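PDB 5FFN: enzyme subtilase SubTY from Bacillus sp. TY145 from Bacillus sp., which probably hydrolyses peptide bonds in proteins as a subtilisin-like serine protease, and binds calcium and sodium ions. Local coordinates for residues 14-19 against 285-290; 194-197 against 202-205; 263-268 against 274-279. One frame throughout, in Å; residues are numbered along the deposited sequence.

Contact 1 of 3, residues 14-19 against 285-290; sequences IYNDQS and KVYDIK. With CA (calcium ion), chain D.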
loop_
_atom_site.group_PDB
_atom_site.type_symbol
_atom_site.label_atom_id
_atom_site.label_comp_id
_atom_site.label_asym_id
_atom_site.label_seq_id
_atom_site.Cartn_x
_atom_site.Cartn_y
_atom_site.Cartn_z
ATOM N N ILE A 14 13.103 -4.386 7.956
ATOM C CA ILE A 14 12.895 -5.438 6.940
ATOM C C ILE A 14 14.220 -6.063 6.496
ATOM O O ILE A 14 14.254 -7.212 6.062
ATOM C CB ILE A 14 12.027 -4.924 5.757
ATOM C CG1 ILE A 14 11.332 -6.093 5.038
ATOM C CG2 ILE A 14 12.781 -4.059 4.824
ATOM C CD1 ILE A 14 10.342 -5.665 3.980
ATOM N N TYR A 15 15.296 -5.281 6.597
ATOM C CA TYR A 15 16.651 -5.786 6.355
ATOM C C TYR A 15 17.155 -6.623 7.525
ATOM O O TYR A 15 18.104 -7.412 7.377
ATOM C CB TYR A 15 17.620 -4.634 5.993
ATOM C CG TYR A 15 17.695 -4.403 4.489
ATOM C CD1 TYR A 15 16.656 -3.737 3.796
ATOM C CD2 TYR A 15 18.772 -4.861 3.747
ATOM C CE1 TYR A 15 16.714 -3.556 2.426
ATOM C CE2 TYR A 15 18.842 -4.674 2.388
ATOM C CZ TYR A 15 17.805 -4.037 1.711
ATOM O OH TYR A 15 17.920 -3.902 0.350
ATOM N N ASN A 16 16.509 -6.463 8.675
ATOM C CA ASN A 16 16.869 -7.164 9.918
ATOM C C ASN A 16 18.326 -6.798 10.271
ATOM O O ASN A 16 19.154 -7.650 10.588
ATOM C CB ASN A 16 16.641 -8.680 9.779
ATOM C CG ASN A 16 16.363 -9.371 11.108
ATOM O OD1 ASN A 16 16.640 -8.840 12.183
ATOM N ND2 ASN A 16 15.814 -10.579 11.033
ATOM N N ASP A 17 18.617 -5.503 10.174
ATOM C CA ASP A 17 19.967 -4.991 10.429
ATOM C C ASP A 17 19.925 -3.527 10.831
ATOM O O ASP A 17 19.770 -2.666 9.993
ATOM C CB ASP A 17 20.823 -5.180 9.204
ATOM C CG ASP A 17 22.314 -4.907 9.477
ATOM O OD1 ASP A 17 22.650 -4.361 10.533
ATOM O OD2 ASP A 17 23.116 -5.246 8.605
ATOM N N GLN A 18 20.064 -3.267 12.120
ATOM C CA GLN A 18 19.914 -1.921 12.655
ATOM C C GLN A 18 21.110 -1.050 12.314
ATOM O O GLN A 18 21.057 0.174 12.432
ATOM C CB GLN A 18 19.673 -1.982 14.155
ATOM C CG GLN A 18 18.350 -2.605 14.528
ATOM C CD GLN A 18 17.195 -1.916 13.822
ATOM O OE1 GLN A 18 16.447 -2.546 13.067
ATOM N NE2 GLN A 18 17.078 -0.611 14.027
ATOM N N SER A 19 22.146 -1.669 11.785
ATOM C CA SER A 19 23.373 -0.957 11.480
ATOM C C SER A 19 23.456 -0.440 10.034
ATOM O O SER A 19 24.328 0.382 9.737
ATOM C CB SER A 19 24.553 -1.863 11.774
ATOM O OG SER A 19 24.841 -2.719 10.675
ATOM N N LYS A 285 6.547 -16.699 7.258
ATOM C CA LYS A 285 6.373 -17.726 8.269
ATOM C C LYS A 285 7.578 -17.827 9.172
ATOM O O LYS A 285 7.444 -18.347 10.272
ATOM C CB LYS A 285 6.053 -19.073 7.614
ATOM C CG LYS A 285 4.720 -19.145 6.896
ATOM C CD LYS A 285 4.618 -20.462 6.190
ATOM C CE LYS A 285 3.529 -20.578 5.226
ATOM N NZ LYS A 285 3.463 -22.059 4.793
ATOM N N VAL A 286 8.746 -17.390 8.708
ATOM C CA VAL A 286 9.943 -17.364 9.520
ATOM C C VAL A 286 9.725 -16.401 10.701
ATOM O O VAL A 286 10.217 -16.685 11.805
ATOM C CB VAL A 286 11.194 -16.981 8.724
ATOM C CG1 VAL A 286 12.450 -16.970 9.614
ATOM C CG2 VAL A 286 11.368 -18.029 7.580
ATOM N N TYR A 287 9.006 -15.294 10.437
ATOM C CA TYR A 287 8.716 -14.274 11.441
ATOM C C TYR A 287 7.226 -14.194 11.707
ATOM O O TYR A 287 6.531 -13.274 11.286
ATOM C CB TYR A 287 9.332 -12.937 11.034
ATOM C CG TYR A 287 10.821 -13.022 10.948
ATOM C CD1 TYR A 287 11.597 -13.021 12.100
ATOM C CD2 TYR A 287 11.480 -13.238 9.719
ATOM C CE1 TYR A 287 12.949 -13.152 12.054
ATOM C CE2 TYR A 287 12.858 -13.357 9.676
ATOM C CZ TYR A 287 13.586 -13.312 10.860
ATOM O OH TYR A 287 14.942 -13.434 10.897
ATOM N N ASP A 288 6.730 -15.206 12.414
ATOM C CA ASP A 288 5.371 -15.249 12.905
ATOM C C ASP A 288 5.101 -13.967 13.722
ATOM O O ASP A 288 5.930 -13.587 14.533
ATOM C CB ASP A 288 5.192 -16.490 13.783
ATOM C CG ASP A 288 3.735 -16.768 14.172
ATOM O OD1 ASP A 288 2.788 -16.117 13.649
ATOM O OD2 ASP A 288 3.509 -17.688 15.017
ATOM N N ILE A 289 4.013 -13.260 13.462
ATOM C CA ILE A 289 3.657 -12.060 14.279
ATOM C C ILE A 289 2.591 -12.449 15.289
ATOM O O ILE A 289 1.577 -13.102 14.961
ATOM C CB ILE A 289 3.224 -10.870 13.365
ATOM C CG1 ILE A 289 4.383 -10.441 12.453
ATOM C CG2 ILE A 289 2.611 -9.697 14.149
ATOM C CD1 ILE A 289 5.559 -9.608 13.148
ATOM N N LYS A 290 2.814 -12.068 16.553
ATOM C CA LYS A 290 1.954 -12.460 17.662
ATOM C C LYS A 290 1.426 -11.246 18.452
ATOM O O LYS A 290 0.669 -11.426 19.414
ATOM C CB LYS A 290 2.760 -13.352 18.600
ATOM C CG LYS A 290 3.128 -14.708 17.944
ATOM C CD LYS A 290 3.509 -15.729 19.002
ATOM C CE LYS A 290 4.981 -15.840 19.146
ATOM N NZ LYS A 290 5.397 -16.602 20.412
HETATM CA CA CA D . 0.706 -14.951 13.788
HETATM O O HOH W 1 1.494 -14.058 11.689
#
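Asn-16 and Tyr-287 meet at a single point on the surface, where the side chain of each turns to the last residue of the chain, Lys-311. Tyr-287 leaves the backbone just past the end of helix 273-286. From CB, which points toward residues 14-19, the chain turns so that CG lies beside the backbone N and anti to the carbonyl carbon (chi1 -62°). Over one face of the ring, on its CD2-CE2 side, Val-286 CG1 stands 3.6 Å above the plane, displaced toward the rim. Farther out the Asn-16 amide draws in step by step: ND2 lies 4.0 Å from Tyr-287 CE1 and 3.5 Å from Tyr-287 CZ. At the tip, Asn-16 ND2 and Tyr-287 OH stand 3.0 Å apart, but the angle is too poor for a hydrogen bond between them. The amide plane is turned 71° from the ring, and both groups bond elsewhere: Tyr-287 OH to Lys-311 OXT, Asn-16 ND2 to Lys-311 O.

Asn-16 is placed for this by a Schellman motif, its positive phi ending helix 9-15. On the other segment Asp-288 OD1 binds one of the calcium ions at 2.4 Å, and Ile-289 O, water 1, Gly-296, Gly-298 and Asp-300 complete the site. Ile-289 N also donates to water 1, so the same residue holds both the ion and the water bound to it.

An uncharged amide and an uncharged hydroxyl thus share the two oxygens of the C-terminal carboxylate, which would probably stabilise its negative charge. The two segments are joined less by each other than by this third group, which ties the end of helix 9-15 to the entrance of the calcium loop.

Contact 2 of 3, residues 194-197 against 202-205; sequences ENVQ and YRVA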
loop_
_atom_site.group_PDB
_atom_site.type_symbol
_atom_site.label_atom_id
_atom_site.label_comp_id
_atom_site.label_asym_id
_atom_site.label_seq_id
_atom_site.Cartn_x
_atom_site.Cartn_y
_atom_site.Cartn_z
ATOM N N GLU A 194 3.527 -1.577 13.514
ATOM C CA GLU A 194 4.135 -0.389 14.140
ATOM C C GLU A 194 5.424 -0.804 14.806
ATOM O O GLU A 194 5.672 -2.003 15.006
ATOM C CB GLU A 194 3.165 0.216 15.134
ATOM C CG GLU A 194 2.769 -0.718 16.276
ATOM C CD GLU A 194 1.669 -0.185 17.171
ATOM O OE1 GLU A 194 1.019 0.815 16.819
ATOM O OE2 GLU A 194 1.446 -0.818 18.217
ATOM N N ASN A 195 6.266 0.181 15.153
ATOM C CA ASN A 195 7.562 -0.138 15.725
ATOM C C ASN A 195 7.461 -0.285 17.244
ATOM O O ASN A 195 8.037 0.527 17.997
ATOM C CB ASN A 195 8.579 0.893 15.343
ATOM C CG ASN A 195 10.014 0.480 15.681
ATOM O OD1 ASN A 195 10.285 -0.708 15.915
ATOM N ND2 ASN A 195 10.939 1.454 15.705
ATOM N N VAL A 196 6.718 -1.303 17.666
ATOM C CA VAL A 196 6.475 -1.661 19.055
ATOM C C VAL A 196 6.487 -3.179 19.137
ATOM O O VAL A 196 6.005 -3.858 18.207
ATOM C CB VAL A 196 5.100 -1.191 19.549
ATOM C CG1 VAL A 196 4.833 -1.666 20.947
ATOM C CG2 VAL A 196 4.933 0.350 19.370
ATOM N N GLN A 197 7.030 -3.705 20.241
ATOM C CA GLN A 197 7.052 -5.141 20.498
ATOM C C GLN A 197 5.950 -5.545 21.457
ATOM O O GLN A 197 5.635 -4.849 22.445
ATOM C CB GLN A 197 8.397 -5.584 21.046
ATOM C CG GLN A 197 9.580 -5.249 20.178
ATOM C CD GLN A 197 9.594 -6.043 18.868
ATOM O OE1 GLN A 197 9.623 -7.294 18.891
ATOM N NE2 GLN A 197 9.547 -5.326 17.736
ATOM N N TYR A 202 7.085 -7.864 16.612
ATOM C CA TYR A 202 6.404 -6.658 16.186
ATOM C C TYR A 202 4.902 -6.748 16.396
ATOM O O TYR A 202 4.308 -7.827 16.385
ATOM C CB TYR A 202 6.700 -6.336 14.722
ATOM C CG TYR A 202 8.069 -5.782 14.499
ATOM C CD1 TYR A 202 8.354 -4.417 14.686
ATOM C CD2 TYR A 202 9.092 -6.610 14.139
ATOM C CE1 TYR A 202 9.637 -3.918 14.491
ATOM C CE2 TYR A 202 10.377 -6.128 13.927
ATOM C CZ TYR A 202 10.652 -4.783 14.102
ATOM O OH TYR A 202 11.950 -4.375 13.841
ATOM N N ARG A 203 4.291 -5.578 16.581
ATOM C CA ARG A 203 2.879 -5.449 16.828
ATOM C C ARG A 203 2.152 -4.894 15.602
ATOM O O ARG A 203 2.590 -3.895 15.016
ATOM C CB ARG A 203 2.669 -4.477 18.023
ATOM C CG ARG A 203 1.249 -4.337 18.416
ATOM C CD ARG A 203 1.109 -3.557 19.754
ATOM N NE ARG A 203 -0.251 -3.676 20.243
ATOM C CZ ARG A 203 -1.273 -2.911 19.869
ATOM N NH1 ARG A 203 -1.103 -1.942 18.991
ATOM N NH2 ARG A 203 -2.482 -3.149 20.350
ATOM N N VAL A 204 1.050 -5.536 15.215
ATOM C CA VAL A 204 0.148 -4.981 14.223
ATOM C C VAL A 204 -0.460 -3.675 14.757
ATOM O O VAL A 204 -0.995 -3.657 15.892
ATOM C CB VAL A 204 -0.962 -5.980 13.846
ATOM C CG1 VAL A 204 -1.877 -5.404 12.756
ATOM C CG2 VAL A 204 -0.330 -7.289 13.360
ATOM N N ALA A 205 -0.446 -2.612 13.942
ATOM C CA ALA A 205 -1.122 -1.347 14.348
ATOM C C ALA A 205 -2.627 -1.551 14.441
ATOM O O ALA A 205 -3.245 -2.269 13.644
ATOM C CB ALA A 205 -0.750 -0.159 13.434
HETATM O O HOH W 2 -1.699 0.674 17.348
HETATM O O HOH W 3 12.152 -1.726 14.103
#
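Glu-194 and Arg-203 run side by side across the base of the hairpin formed by strands 196-198 and 201-204. Glu-194 CG sits between the backbone N and the carbonyl carbon (chi1 61°), and the chain beyond is extended, bringing Glu-194 OE2 to 2.9 Å from Arg-203 NH1 in a salt bridge. The carboxylate lies near the guanidinium plane, whereas NH1 approaches OE2 from 41° above the carboxylate plane. Water 2 donates to Glu-194 OE1 and accepts a weak bond from Arg-203 NH1. Backbone bonds run alongside: Glu-194 N donates to Arg-203 O at 2.9 Å, nearly straight (167°), while Arg-203 N gives a weak bond to Val-196 O.

Tyr-202 occupies the other end. Glu-194 O lies at its ring edge, 3.6 Å from Tyr-202 CD1, and the end of the Gln-197 side chain lies over one face, its amide plane steep to the ring. Asn-195 OD1 and Tyr-202 OH are joined through water 3; the hydroxyl also bonds Ser-13 OG, and Tyr-307 packs edge-to-face with the ring.

With Asp-206 pairing with NH2 and Gln-198 accepting from NE, the guanidinium has partners on all three nitrogens, which probably fixes its rotation, its positive charge shared between the two acids.

Contact 3 of 3, residues 263-268 against 274-279; sequences KIWSAN and SQLRTE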
loop_
_atom_site.group_PDB
_atom_site.type_symbol
_atom_site.label_atom_id
_atom_site.label_comp_id
_atom_site.label_asym_id
_atom_site.label_seq_id
_atom_site.Cartn_x
_atom_site.Cartn_y
_atom_site.Cartn_z
ATOM N N LYS A 263 13.523 -7.061 -4.802
ATOM C CA LYS A 263 14.835 -7.466 -4.298
ATOM C C LYS A 263 15.038 -8.974 -4.447
ATOM O O LYS A 263 16.081 -9.408 -4.987
ATOM C CB LYS A 263 15.042 -6.978 -2.867
ATOM C CG LYS A 263 16.455 -7.203 -2.288
ATOM C CD LYS A 263 16.495 -6.819 -0.816
ATOM C CE LYS A 263 17.819 -7.148 -0.157
ATOM N NZ LYS A 263 19.022 -6.462 -0.766
ATOM N N ILE A 264 14.044 -9.756 -4.009
ATOM C CA ILE A 264 14.074 -11.206 -4.122
ATOM C C ILE A 264 14.133 -11.624 -5.606
ATOM O O ILE A 264 14.980 -12.454 -6.011
ATOM C CB ILE A 264 12.863 -11.853 -3.389
ATOM C CG1 ILE A 264 12.935 -11.560 -1.868
ATOM C CG2 ILE A 264 12.750 -13.359 -3.659
ATOM C CD1 ILE A 264 11.621 -11.903 -1.119
ATOM N N TRP A 265 13.287 -10.992 -6.424
ATOM C CA TRP A 265 13.157 -11.383 -7.823
ATOM C C TRP A 265 14.458 -11.146 -8.603
ATOM O O TRP A 265 14.847 -11.958 -9.423
ATOM C CB TRP A 265 12.020 -10.626 -8.492
ATOM C CG TRP A 265 11.343 -11.385 -9.557
ATOM C CD1 TRP A 265 11.719 -12.602 -10.115
ATOM C CD2 TRP A 265 10.086 -11.057 -10.148
ATOM N NE1 TRP A 265 10.781 -13.005 -11.035
ATOM C CE2 TRP A 265 9.757 -12.094 -11.055
ATOM C CE3 TRP A 265 9.195 -9.983 -10.002
ATOM C CZ2 TRP A 265 8.584 -12.081 -11.809
ATOM C CZ3 TRP A 265 8.042 -9.977 -10.788
ATOM C CH2 TRP A 265 7.748 -11.020 -11.646
ATOM N N SER A 266 15.083 -10.007 -8.328
ATOM C CA SER A 266 16.342 -9.620 -8.937
ATOM C C SER A 266 17.435 -10.634 -8.605
ATOM O O SER A 266 18.251 -10.991 -9.472
ATOM C CB SER A 266 16.750 -8.239 -8.470
ATOM O OG SER A 266 18.022 -7.898 -9.034
ATOM N N ALA A 267 17.409 -11.148 -7.373
ATOM C CA ALA A 267 18.391 -12.130 -6.925
ATOM C C ALA A 267 18.128 -13.552 -7.459
ATOM O O ALA A 267 19.001 -14.451 -7.347
ATOM C CB ALA A 267 18.440 -12.112 -5.422
ATOM N N ASN A 268 16.939 -13.803 -8.005
ATOM C CA ASN A 268 16.693 -15.048 -8.722
ATOM C C ASN A 268 15.689 -14.827 -9.826
ATOM O O ASN A 268 14.488 -15.030 -9.639
ATOM C CB ASN A 268 16.254 -16.182 -7.847
ATOM C CG ASN A 268 16.137 -17.517 -8.623
ATOM O OD1 ASN A 268 16.376 -17.578 -9.829
ATOM N ND2 ASN A 268 15.745 -18.568 -7.924
ATOM N N SER A 274 4.392 -16.187 -9.263
ATOM C CA SER A 274 3.756 -17.011 -8.219
ATOM C C SER A 274 4.777 -17.743 -7.356
ATOM O O SER A 274 4.558 -17.932 -6.160
ATOM C CB SER A 274 2.735 -17.983 -8.798
ATOM O OG SER A 274 3.367 -18.959 -9.610
ATOM N N GLN A 275 5.910 -18.135 -7.936
ATOM C CA GLN A 275 7.013 -18.642 -7.092
ATOM C C GLN A 275 7.543 -17.542 -6.133
ATOM O O GLN A 275 7.797 -17.812 -4.963
ATOM C CB GLN A 275 8.185 -19.150 -7.937
ATOM C CG GLN A 275 7.962 -20.456 -8.723
ATOM C CD GLN A 275 9.194 -20.754 -9.575
ATOM O OE1 GLN A 275 9.526 -19.974 -10.470
ATOM N NE2 GLN A 275 9.908 -21.859 -9.267
ATOM N N LEU A 276 7.629 -16.312 -6.655
ATOM C CA LEU A 276 8.039 -15.140 -5.857
ATOM C C LEU A 276 7.032 -14.943 -4.704
ATOM O O LEU A 276 7.417 -14.745 -3.545
ATOM C CB LEU A 276 8.156 -13.901 -6.756
ATOM C CG LEU A 276 8.422 -12.580 -6.037
ATOM C CD1 LEU A 276 9.716 -12.647 -5.281
ATOM C CD2 LEU A 276 8.419 -11.461 -7.041
ATOM N N ARG A 277 5.748 -15.003 -5.022
ATOM C CA ARG A 277 4.697 -14.849 -4.026
ATOM C C ARG A 277 4.802 -15.930 -2.959
ATOM O O ARG A 277 4.628 -15.662 -1.764
ATOM C CB ARG A 277 3.324 -14.952 -4.686
ATOM C CG ARG A 277 2.186 -14.771 -3.725
ATOM C CD ARG A 277 0.879 -14.702 -4.410
ATOM N NE ARG A 277 -0.219 -14.455 -3.474
ATOM C CZ ARG A 277 -1.504 -14.472 -3.815
ATOM N NH1 ARG A 277 -1.882 -14.771 -5.046
ATOM N NH2 ARG A 277 -2.425 -14.187 -2.917
ATOM N N THR A 278 5.086 -17.163 -3.408
ATOM C CA THR A 278 5.201 -18.295 -2.501
ATOM C C THR A 278 6.362 -18.090 -1.528
ATOM O O THR A 278 6.273 -18.463 -0.364
ATOM C CB THR A 278 5.380 -19.597 -3.330
ATOM O OG1 THR A 278 4.157 -19.819 -4.024
ATOM C CG2 THR A 278 5.685 -20.787 -2.496
ATOM N N GLU A 279 7.446 -17.534 -2.024
ATOM C CA GLU A 279 8.640 -17.309 -1.219
ATOM C C GLU A 279 8.408 -16.123 -0.258
ATOM O O GLU A 279 8.905 -16.143 0.861
ATOM C CB GLU A 279 9.850 -17.138 -2.117
ATOM C CG GLU A 279 11.088 -16.680 -1.467
ATOM C CD GLU A 279 11.693 -17.591 -0.398
ATOM O OE1 GLU A 279 11.169 -18.656 -0.002
ATOM O OE2 GLU A 279 12.728 -17.159 0.130
#
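Leu-276 wedges between Ile-264 and Trp-265 in the helix-loop-helix unit near the C-terminal end of the subtilase fold: helix 250-267, whose counterpart in subtilases carries the catalytic serine near its start, turns through a short loop into helix 273-286. The axes of the short segments approach to 10.4 Å, their directions 123° from each other.

The crossing is apolar. With CG anti to the backbone N (chi1 173°), Leu-276 splits its methyls between two neighbours: Leu-276 CD1 touches Ile-264 CG2 at 3.5 Å, and Leu-276 CD2 lies 3.4 Å from Trp-265 CE3, the two side chains crossing at about a right angle. Ile-264 CG2 also meets the aliphatic part of Glu-279, at 4.3 Å from its CG. The Trp-265 side chain also touches Ile-29 and Val-136 of the central sheet, joining the helix pair to it.

The polar ends have partners outside the two segments. Trp-265 NE1 donates to Leu-271 O in the connecting loop, and Glu-279 OE2 forms a salt bridge with Arg-283. Cutting Trp-265 back to an alanine is likely to leave Leu-276 CD2 without its ring and Leu-271 O without that donor.

Within the second helix, Ser-274 O accepts from both Thr-278 N and Thr-278 OG1, which reach it from opposite faces of the carbonyl plane, the hydroxyl at 2.9 Å.

In the fold
Along the chain, contact 1 is the outer closure: residues 14-19 come first, 285-290 last, and contacts 2 and 3 follow one another in between. Contacts 1 and 3 share helix 273-286, their centres about 17 Å apart, and Tyr-15 OH meets Lys-263 NZ at 3.0 Å. Contact 2, about 12 Å from contact 1 between centres, touches it where Ile-289 CG2 lies 3.4 Å from Tyr-202 O, so the hairpin packs on the calcium-binding segment. Contacts 2 and 3 do not meet; their nearest atoms are about 15 Å apart. Contact 1 therefore stands between them, linking the N-terminal helix 9-15 and the calcium loop to the hairpin and the helical pair of the subtilase fold.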